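Local coordinates for protein endoglucanase (PDB 6VC5) that probably hydrolyses internal beta-1,4-glucosidic linkages in cellulose and related beta-glucans, as an endoglucanase of glycosyl hydrolase family 8, at residues 54-59 and 69-74; 92-97 and 121-126; 96-101 and 162-167; 103-106 and 112-115. All coordinates share one frame; numbering follows the deposited sequence.

Overall arrangement
The four contacts lie in the helical body of the protein, whose family is known for the (alpha/alpha)6 barrel. Helix 90-106 carries one side of contacts 2, 3 and 4, and contacts 2 and 4 also share helix 110-126. Along the chain, contact 1 closes before the others open, and contact 4 is nested inside the loops closed by contacts 2 and 3. Contact 3 has its centre about 9 Å from the centres of both contact 2 and contact 4, while contact 1 lies 12 to 16 Å from the other centres. Phe71 and Trp56 pack on Ile96 of helix 90-106, which also meets helices 110-126 and 159-169 and so is central to this part of the fold.

Contact 1 (54-59 and 69-74); sequences VIWVWA and ALFSWR
Trp56 and Phe71 approach each other rim to rim, the six-membered end of the indole against the far end of the phenyl ring. Trp56 CZ3 lies 3.6 Å from Phe71 CZ, and Trp56 CH2 is 4.0 Å from the same phenyl carbon. Each ring meets the other at its edge, with the two planes inclined by about 65°, so in this pair neither ring offers a face to the other, and they do not stack. The tryptophan reaches this place because its CG stands anti to the backbone N (chi1 168°), which carries the long indole away from helix 49-62 toward the loop before strand 74-76. Ala59, one helical turn on, contributes its backbone: Ala59 O sits near the plane of the phenyl ring, 4.0 Å from Phe71 CE1. The methyl carbon Ala59 CB stays 4.6 Å from Phe71 CE1, so the backbone oxygen makes the nearer approach. Ile96 of helix 90-106 and Ile119 of helix 110-126 also pack on Phe71, completing its buried surroundings. The contact is thus hydrophobic and held by dispersion forces, with at most a weak electrostatic gain where Ala59 O lies near the ring's edge.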
# COMPACT_ATOMS: atom_id res chain seq x y z
N VAL A 54 -18.48 6.31 -8.80
CA VAL A 54 -18.39 5.35 -9.91
C VAL A 54 -17.19 4.41 -9.75
O VAL A 54 -17.26 3.24 -10.16
CB VAL A 54 -18.42 6.04 -11.29
CG1 VAL A 54 -19.76 6.77 -11.51
CG2 VAL A 54 -17.24 6.97 -11.49
N ILE A 55 -16.08 4.87 -9.17
CA ILE A 55 -14.94 3.98 -8.96
C ILE A 55 -15.30 2.87 -7.97
O ILE A 55 -15.00 1.69 -8.20
CB ILE A 55 -13.70 4.77 -8.50
CG1 ILE A 55 -13.30 5.82 -9.54
CG2 ILE A 55 -12.54 3.79 -8.23
CD1 ILE A 55 -12.39 6.89 -8.97
N TRP A 56 -15.99 3.22 -6.89
CA TRP A 56 -16.45 2.22 -5.93
C TRP A 56 -17.49 1.27 -6.53
O TRP A 56 -17.39 0.05 -6.36
CB TRP A 56 -16.96 2.90 -4.66
CG TRP A 56 -17.71 2.00 -3.72
CD1 TRP A 56 -18.92 2.26 -3.14
CD2 TRP A 56 -17.30 0.72 -3.20
NE1 TRP A 56 -19.30 1.23 -2.32
CE2 TRP A 56 -18.33 0.26 -2.35
CE3 TRP A 56 -16.18 -0.11 -3.40
CZ2 TRP A 56 -18.26 -0.96 -1.68
CZ3 TRP A 56 -16.12 -1.33 -2.73
CH2 TRP A 56 -17.16 -1.74 -1.88
N VAL A 57 -18.50 1.80 -7.24
CA VAL A 57 -19.50 0.91 -7.83
C VAL A 57 -18.85 -0.07 -8.80
O VAL A 57 -19.19 -1.27 -8.81
CB VAL A 57 -20.64 1.71 -8.48
CG1 VAL A 57 -21.52 0.80 -9.32
CG2 VAL A 57 -21.48 2.37 -7.41
N TRP A 58 -17.87 0.39 -9.59
CA TRP A 58 -17.20 -0.54 -10.49
C TRP A 58 -16.46 -1.62 -9.72
O TRP A 58 -16.55 -2.82 -10.05
CB TRP A 58 -16.24 0.20 -11.44
CG TRP A 58 -15.77 -0.71 -12.55
CD1 TRP A 58 -16.35 -0.87 -13.78
CD2 TRP A 58 -14.66 -1.64 -12.51
NE1 TRP A 58 -15.65 -1.82 -14.51
CE2 TRP A 58 -14.62 -2.30 -13.74
CE3 TRP A 58 -13.70 -1.95 -11.54
CZ2 TRP A 58 -13.64 -3.26 -14.04
CZ3 TRP A 58 -12.73 -2.90 -11.84
CH2 TRP A 58 -12.72 -3.55 -13.08
N ALA A 59 -15.72 -1.24 -8.67
CA ALA A 59 -14.96 -2.22 -7.90
C ALA A 59 -15.88 -3.21 -7.20
O ALA A 59 -15.60 -4.42 -7.15
CB ALA A 59 -14.07 -1.52 -6.88
N ALA A 69 -16.07 -10.17 1.83
CA ALA A 69 -15.99 -8.78 1.41
C ALA A 69 -14.65 -8.40 0.80
O ALA A 69 -14.45 -7.23 0.44
CB ALA A 69 -16.31 -7.85 2.59
N LEU A 70 -13.73 -9.35 0.64
CA LEU A 70 -12.45 -9.05 0.01
C LEU A 70 -12.63 -8.97 -1.51
O LEU A 70 -13.71 -9.23 -2.05
CB LEU A 70 -11.41 -10.07 0.43
CG LEU A 70 -11.27 -10.29 1.94
CD1 LEU A 70 -10.16 -11.29 2.22
CD2 LEU A 70 -10.97 -8.96 2.62
N PHE A 71 -11.55 -8.64 -2.22
CA PHE A 71 -11.60 -8.30 -3.64
C PHE A 71 -10.67 -9.18 -4.44
O PHE A 71 -9.50 -9.36 -4.08
CB PHE A 71 -11.22 -6.83 -3.86
CG PHE A 71 -12.18 -5.88 -3.23
CD1 PHE A 71 -13.21 -5.34 -3.97
CD2 PHE A 71 -12.06 -5.56 -1.88
CE1 PHE A 71 -14.13 -4.49 -3.38
CE2 PHE A 71 -12.96 -4.71 -1.29
CZ PHE A 71 -14.00 -4.18 -2.04
N SER A 72 -11.17 -9.71 -5.55
CA SER A 72 -10.27 -10.32 -6.51
C SER A 72 -9.27 -9.28 -6.99
O SER A 72 -9.61 -8.12 -7.19
CB SER A 72 -11.07 -10.86 -7.68
OG SER A 72 -11.96 -11.88 -7.26
N TRP A 73 -8.01 -9.69 -7.17
CA TRP A 73 -6.96 -8.69 -7.33
C TRP A 73 -6.97 -8.02 -8.71
O TRP A 73 -6.49 -6.89 -8.83
CB TRP A 73 -5.59 -9.28 -7.02
CG TRP A 73 -5.03 -10.17 -8.08
CD1 TRP A 73 -5.39 -11.47 -8.34
CD2 TRP A 73 -4.00 -9.85 -9.01
NE1 TRP A 73 -4.64 -11.96 -9.38
CE2 TRP A 73 -3.78 -10.98 -9.81
CE3 TRP A 73 -3.24 -8.70 -9.24
CZ2 TRP A 73 -2.84 -11.00 -10.84
CZ3 TRP A 73 -2.30 -8.71 -10.27
CH2 TRP A 73 -2.11 -9.86 -11.05
N ARG A 74 -7.51 -8.68 -9.73
CA ARG A 74 -7.36 -8.18 -11.10
C ARG A 74 -8.57 -8.47 -11.97
O ARG A 74 -9.19 -9.54 -11.87
CB ARG A 74 -6.11 -8.80 -11.75
CG ARG A 74 -5.92 -8.40 -13.20
CD ARG A 74 -4.55 -8.79 -13.71
NE ARG A 74 -4.46 -10.22 -13.93
CZ ARG A 74 -3.38 -10.81 -14.43
NH1 ARG A 74 -2.33 -10.07 -14.76
NH2 ARG A 74 -3.35 -12.13 -14.60

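Contact 2 (92-97 and 121-126); sequences GDLLIA and GDVLKL
Val123 reaches across to Asp93 and Leu94 where helices 90-106 and 110-126 run antiparallel, an alpha-hairpin in a family whose fold is the (alpha/alpha)6 barrel. Asp93 and Val123 are the closest backbone points, with their CA atoms 7.7 Å apart. The valine fits because both its branches are put to use. With CG1 anti to the backbone N (chi1 171°), that methyl meets Leu94 while CG2 turns to Asp93. Val123 CG2 is 4.1 Å from Asp93 CB, so it is the methylene of the aspartate, and not its charged end, that lies against the hydrocarbon. Leu94 does not set out straight toward the other helix, but its CD2 methyl comes round to it, the two side chains crossing at about a right angle. Leu94 CD2 lies 4.2 Å from Val123 CG1.

This short row of apolar atoms is the packed part, buried, fitted at ordinary van der Waals distances without strain, and extended by neighbours: Leu70 lies against Asp93 and Val123, and Trp174 of helix 172-187 covers Val123 further. The other side of helix 110-126 is quite different. Gly121 and Lys125 are exposed there, where a charged lysine can meet water. The buried carboxylate is satisfied by others: Asp93 OD2 accepts from Asn88 ND2, and Asp93 OD1 lies 3.2 Å from Phe71 N, a probable hydrogen bond.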
# COMPACT_ATOMS: atom_id res chain seq x y z
N GLY A 92 -4.73 -3.92 -1.50
CA GLY A 92 -5.91 -3.42 -2.18
C GLY A 92 -7.13 -3.41 -1.29
O GLY A 92 -7.87 -2.41 -1.22
N ASP A 93 -7.37 -4.51 -0.58
CA ASP A 93 -8.49 -4.58 0.36
C ASP A 93 -8.42 -3.43 1.38
O ASP A 93 -9.42 -2.75 1.64
CB ASP A 93 -8.49 -5.93 1.09
CG ASP A 93 -8.48 -7.14 0.14
OD1 ASP A 93 -9.10 -7.09 -0.94
OD2 ASP A 93 -7.87 -8.17 0.51
N LEU A 94 -7.23 -3.19 1.95
CA LEU A 94 -7.08 -2.18 3.00
C LEU A 94 -7.18 -0.76 2.45
O LEU A 94 -7.66 0.14 3.15
CB LEU A 94 -5.74 -2.37 3.71
CG LEU A 94 -5.70 -3.58 4.65
CD1 LEU A 94 -4.28 -3.76 5.16
CD2 LEU A 94 -6.68 -3.46 5.81
N LEU A 95 -6.72 -0.53 1.22
CA LEU A 95 -6.83 0.80 0.60
C LEU A 95 -8.29 1.14 0.30
O LEU A 95 -8.73 2.27 0.55
CB LEU A 95 -5.99 0.85 -0.67
CG LEU A 95 -4.48 0.92 -0.45
CD1 LEU A 95 -3.80 0.48 -1.75
CD2 LEU A 95 -4.04 2.32 -0.05
N ILE A 96 -9.03 0.18 -0.26
CA ILE A 96 -10.45 0.38 -0.53
C ILE A 96 -11.20 0.66 0.77
O ILE A 96 -12.03 1.58 0.84
CB ILE A 96 -11.01 -0.85 -1.29
CG1 ILE A 96 -10.42 -0.91 -2.70
CG2 ILE A 96 -12.52 -0.80 -1.32
CD1 ILE A 96 -10.70 -2.23 -3.43
N ALA A 97 -10.92 -0.12 1.82
CA ALA A 97 -11.60 0.09 3.10
C ALA A 97 -11.30 1.47 3.68
O ALA A 97 -12.21 2.16 4.17
CB ALA A 97 -11.21 -1.01 4.09
N GLY A 121 -13.59 -6.40 8.71
CA GLY A 121 -13.94 -7.62 9.41
C GLY A 121 -13.39 -8.86 8.72
O GLY A 121 -12.89 -9.78 9.38
N ASP A 122 -13.48 -8.91 7.40
CA ASP A 122 -12.97 -10.07 6.67
C ASP A 122 -11.44 -10.09 6.56
O ASP A 122 -10.85 -11.17 6.53
CB ASP A 122 -13.66 -10.19 5.32
CG ASP A 122 -14.98 -10.94 5.42
OD1 ASP A 122 -15.16 -11.69 6.41
OD2 ASP A 122 -15.84 -10.79 4.53
N VAL A 123 -10.78 -8.93 6.50
CA VAL A 123 -9.31 -8.93 6.60
C VAL A 123 -8.88 -9.54 7.93
O VAL A 123 -7.99 -10.40 7.98
CB VAL A 123 -8.75 -7.51 6.41
CG1 VAL A 123 -7.25 -7.47 6.74
CG2 VAL A 123 -8.98 -7.04 4.99
N LEU A 124 -9.49 -9.09 9.03
CA LEU A 124 -9.11 -9.61 10.33
C LEU A 124 -9.39 -11.11 10.44
O LEU A 124 -8.58 -11.86 11.00
CB LEU A 124 -9.87 -8.85 11.42
CG LEU A 124 -9.33 -8.94 12.85
CD1 LEU A 124 -7.92 -8.37 12.92
CD2 LEU A 124 -10.26 -8.21 13.81
N LYS A 125 -10.52 -11.55 9.89
CA LYS A 125 -10.93 -12.95 10.02
C LYS A 125 -10.14 -13.87 9.09
O LYS A 125 -9.75 -14.97 9.49
CB LYS A 125 -12.43 -13.07 9.76
CG LYS A 125 -12.96 -14.49 9.82
CD LYS A 125 -14.22 -14.64 8.97
CE LYS A 125 -15.46 -14.14 9.70
NZ LYS A 125 -16.58 -15.13 9.62
N LEU A 126 -9.91 -13.46 7.84
CA LEU A 126 -9.35 -14.35 6.83
C LEU A 126 -7.87 -14.13 6.55
O LEU A 126 -7.22 -15.04 6.05
CB LEU A 126 -10.11 -14.20 5.51
CG LEU A 126 -11.63 -14.39 5.60
CD1 LEU A 126 -12.27 -14.03 4.28
CD2 LEU A 126 -11.98 -15.82 6.00

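Contact 3 (96-101 and 162-167); sequences IALALA and LMQAFA
The segments around Leu98 and Gln164 are both helical and run in roughly the same direction, coming nearest where Leu98 CA and Gln164 CA are 6.8 Å apart. Ala101, with only a methyl group, suits this close approach between helices 90-106 and 159-169, and that methyl points toward the opposite helix. Gln164 fills the groove between Ala101 and Leu98. Its CG leaves anti to the backbone N (chi1 -179°) and the chain then bends at chi2 (66°), which lays the aliphatic part along the alanine. Ala101 CB touches Gln164 CG at 3.5 Å, a tight contact, and is 3.8 Å from Gln164 CD. Leu98 crosses the glutamine at about a right angle, its CD1 methyl 3.9 Å from Gln164 CB. Tyr120 of helix 110-126 also packs on Gln164. Gln164 OE1 lies beside Lys105 NZ, one turn beyond Ala101, a probable hydrogen bond whose modelled length is too short to be trusted in detail. Gln164 is therefore used in two ways: its methylenes supply the apolar packing, while its polar end probably pairs with Lys105 where the buried region gives way to partly exposed surface.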
# COMPACT_ATOMS: atom_id res chain seq x y z
N ILE A 96 -9.03 0.18 -0.26
CA ILE A 96 -10.45 0.38 -0.53
C ILE A 96 -11.20 0.66 0.77
O ILE A 96 -12.03 1.58 0.84
CB ILE A 96 -11.01 -0.85 -1.29
CG1 ILE A 96 -10.42 -0.91 -2.70
CG2 ILE A 96 -12.52 -0.80 -1.32
CD1 ILE A 96 -10.70 -2.23 -3.43
N ALA A 97 -10.92 -0.12 1.82
CA ALA A 97 -11.60 0.09 3.10
C ALA A 97 -11.30 1.47 3.68
O ALA A 97 -12.21 2.16 4.17
CB ALA A 97 -11.21 -1.01 4.09
N LEU A 98 -10.03 1.90 3.65
CA LEU A 98 -9.69 3.23 4.15
C LEU A 98 -10.42 4.32 3.37
O LEU A 98 -10.97 5.26 3.96
CB LEU A 98 -8.18 3.46 4.09
CG LEU A 98 -7.70 4.84 4.53
CD1 LEU A 98 -8.06 5.13 5.97
CD2 LEU A 98 -6.20 4.90 4.34
N ALA A 99 -10.47 4.17 2.04
CA ALA A 99 -11.16 5.17 1.21
C ALA A 99 -12.65 5.24 1.54
O ALA A 99 -13.24 6.33 1.58
CB ALA A 99 -10.96 4.82 -0.27
N LEU A 100 -13.29 4.08 1.74
CA LEU A 100 -14.70 4.06 2.13
C LEU A 100 -14.92 4.71 3.49
O LEU A 100 -15.92 5.42 3.69
CB LEU A 100 -15.22 2.62 2.14
CG LEU A 100 -15.50 2.10 0.74
CD1 LEU A 100 -15.51 0.59 0.73
CD2 LEU A 100 -16.82 2.64 0.21
N ALA A 101 -14.01 4.48 4.44
CA ALA A 101 -14.11 5.13 5.74
C ALA A 101 -14.02 6.65 5.58
O ALA A 101 -14.81 7.39 6.17
CB ALA A 101 -13.01 4.62 6.66
N LEU A 162 -5.04 0.34 9.03
CA LEU A 162 -5.17 -0.43 10.27
C LEU A 162 -5.60 0.46 11.43
O LEU A 162 -6.41 0.04 12.26
CB LEU A 162 -3.86 -1.15 10.58
CG LEU A 162 -3.34 -2.12 9.51
CD1 LEU A 162 -2.08 -2.81 10.01
CD2 LEU A 162 -4.40 -3.13 9.14
N MET A 163 -5.08 1.69 11.49
CA MET A 163 -5.48 2.62 12.54
C MET A 163 -6.96 2.98 12.39
O MET A 163 -7.68 3.10 13.39
CB MET A 163 -4.64 3.90 12.45
CG MET A 163 -3.12 3.72 12.48
SD MET A 163 -2.24 5.23 12.95
CE MET A 163 -2.51 6.32 11.58
N GLN A 164 -7.41 3.17 11.15
CA GLN A 164 -8.82 3.46 10.92
C GLN A 164 -9.70 2.29 11.36
O GLN A 164 -10.78 2.49 11.93
CB GLN A 164 -9.05 3.77 9.44
CG GLN A 164 -10.49 4.10 9.10
CD GLN A 164 -10.96 5.39 9.73
OE1 GLN A 164 -12.01 5.44 10.38
NE2 GLN A 164 -10.20 6.45 9.54
N ALA A 165 -9.26 1.06 11.08
CA ALA A 165 -10.04 -0.11 11.49
C ALA A 165 -10.21 -0.16 13.00
O ALA A 165 -11.29 -0.47 13.51
CB ALA A 165 -9.37 -1.38 10.97
N PHE A 166 -9.15 0.17 13.74
CA PHE A 166 -9.27 0.23 15.20
C PHE A 166 -10.20 1.34 15.65
O PHE A 166 -10.99 1.16 16.59
CB PHE A 166 -7.90 0.40 15.85
CG PHE A 166 -7.97 0.46 17.35
CD1 PHE A 166 -8.31 -0.67 18.07
CD2 PHE A 166 -7.74 1.65 18.03
CE1 PHE A 166 -8.41 -0.64 19.45
CE2 PHE A 166 -7.84 1.69 19.42
CZ PHE A 166 -8.17 0.55 20.12
N ALA A 167 -10.11 2.51 15.01
CA ALA A 167 -11.00 3.62 15.36
C ALA A 167 -12.47 3.27 15.14
O ALA A 167 -13.33 3.72 15.90
CB ALA A 167 -10.61 4.86 14.55

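Contact 4 (103-106 and 112-115); sequences AGKR and YIQD
Tyr112 and Ile113 both carry their first side-chain branch, CG and CG1, anti to the carbonyl carbon (chi1 -71° and -58°), yet they leave the helix in different directions and straddle Gly104 of the facing helix. A second turn in the isoleucine, at chi2 (-63°), folds CD1 back over the glycine. Ile113 CD1 then lies 3.8 Å from Gly104 CA, while Tyr112 CB is 3.7 Å from that same CA atom. Glycine suits the place because the isoleucine methyl and the tyrosine methylene fill the room on the side where a CB would stand. The backbones can accordingly close to 4.7 Å between Gly104 CA and Tyr112 CA, where helix 90-106 ends and helix 110-126 has just begun: the turn of an alpha-hairpin, with only five residues between the two segments.

On one flank, Ala103 CB packs obliquely on the tyrosine ring, 3.8 Å from Tyr112 CD2, and Gly104 N lies at the edge of that ring, near its plane. On the other, Lys105 crosses Ile113 at about a right angle, and its aliphatic Lys105 CG is 4.1 Å from Ile113 CD1. Phe52 and Trp56 of helix 49-62 meet the tyrosine ring as well, and Arg109 from the connecting turn makes a cation-pi interaction with it. Between the two segments the chemistry is hydrocarbon against backbone and hydrocarbon, which implies that they meet through close apolar fit, while the short connection keeps them near each other.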
# COMPACT_ATOMS: atom_id res chain seq x y z
N ALA A 103 -14.61 8.48 2.83
CA ALA A 103 -15.77 8.97 2.09
C ALA A 103 -17.02 8.97 2.97
O ALA A 103 -17.84 9.89 2.89
CB ALA A 103 -15.99 8.09 0.86
N GLY A 104 -17.19 7.93 3.78
CA GLY A 104 -18.37 7.87 4.63
C GLY A 104 -18.36 8.95 5.68
O GLY A 104 -19.42 9.50 6.03
N LYS A 105 -17.18 9.31 6.17
CA LYS A 105 -17.08 10.37 7.16
C LYS A 105 -17.31 11.74 6.52
O LYS A 105 -18.13 12.53 7.00
CB LYS A 105 -15.73 10.27 7.87
CG LYS A 105 -15.74 9.15 8.90
CD LYS A 105 -14.36 8.76 9.42
CE LYS A 105 -14.52 7.79 10.59
NZ LYS A 105 -13.22 7.37 11.19
N ARG A 106 -16.63 12.02 5.41
CA ARG A 106 -16.68 13.36 4.84
C ARG A 106 -18.03 13.66 4.19
O ARG A 106 -18.48 14.82 4.20
CB ARG A 106 -15.54 13.55 3.85
CG ARG A 106 -15.96 13.56 2.41
CD ARG A 106 -15.62 14.88 1.79
NE ARG A 106 -14.22 14.88 1.41
CZ ARG A 106 -13.49 15.96 1.16
NH1 ARG A 106 -12.22 15.82 0.83
NH2 ARG A 106 -14.02 17.18 1.23
N TYR A 112 -21.25 3.77 3.35
CA TYR A 112 -19.82 3.63 3.06
C TYR A 112 -19.07 3.17 4.30
O TYR A 112 -18.12 2.37 4.19
CB TYR A 112 -19.25 4.95 2.53
CG TYR A 112 -19.67 5.37 1.13
CD1 TYR A 112 -20.17 4.45 0.22
CD2 TYR A 112 -19.54 6.70 0.72
CE1 TYR A 112 -20.54 4.85 -1.07
CE2 TYR A 112 -19.90 7.10 -0.56
CZ TYR A 112 -20.40 6.17 -1.44
OH TYR A 112 -20.75 6.57 -2.72
N ILE A 113 -19.48 3.62 5.48
CA ILE A 113 -18.86 3.15 6.72
C ILE A 113 -19.12 1.67 6.90
O ILE A 113 -18.22 0.90 7.27
CB ILE A 113 -19.35 3.98 7.92
CG1 ILE A 113 -19.02 5.46 7.70
CG2 ILE A 113 -18.73 3.46 9.21
CD1 ILE A 113 -17.55 5.76 7.62
N GLN A 114 -20.36 1.23 6.67
CA GLN A 114 -20.65 -0.20 6.77
C GLN A 114 -19.84 -1.01 5.77
O GLN A 114 -19.35 -2.10 6.09
CB GLN A 114 -22.14 -0.48 6.55
CG GLN A 114 -22.48 -1.93 6.87
CD GLN A 114 -21.99 -2.34 8.26
OE1 GLN A 114 -22.33 -1.72 9.27
NE2 GLN A 114 -21.17 -3.39 8.31
N ASP A 115 -19.71 -0.50 4.54
CA ASP A 115 -18.89 -1.19 3.54
C ASP A 115 -17.46 -1.36 4.04
O ASP A 115 -16.86 -2.44 3.89
CB ASP A 115 -18.87 -0.39 2.23
CG ASP A 115 -20.23 -0.34 1.53
OD1 ASP A 115 -21.04 -1.28 1.71
OD2 ASP A 115 -20.47 0.63 0.78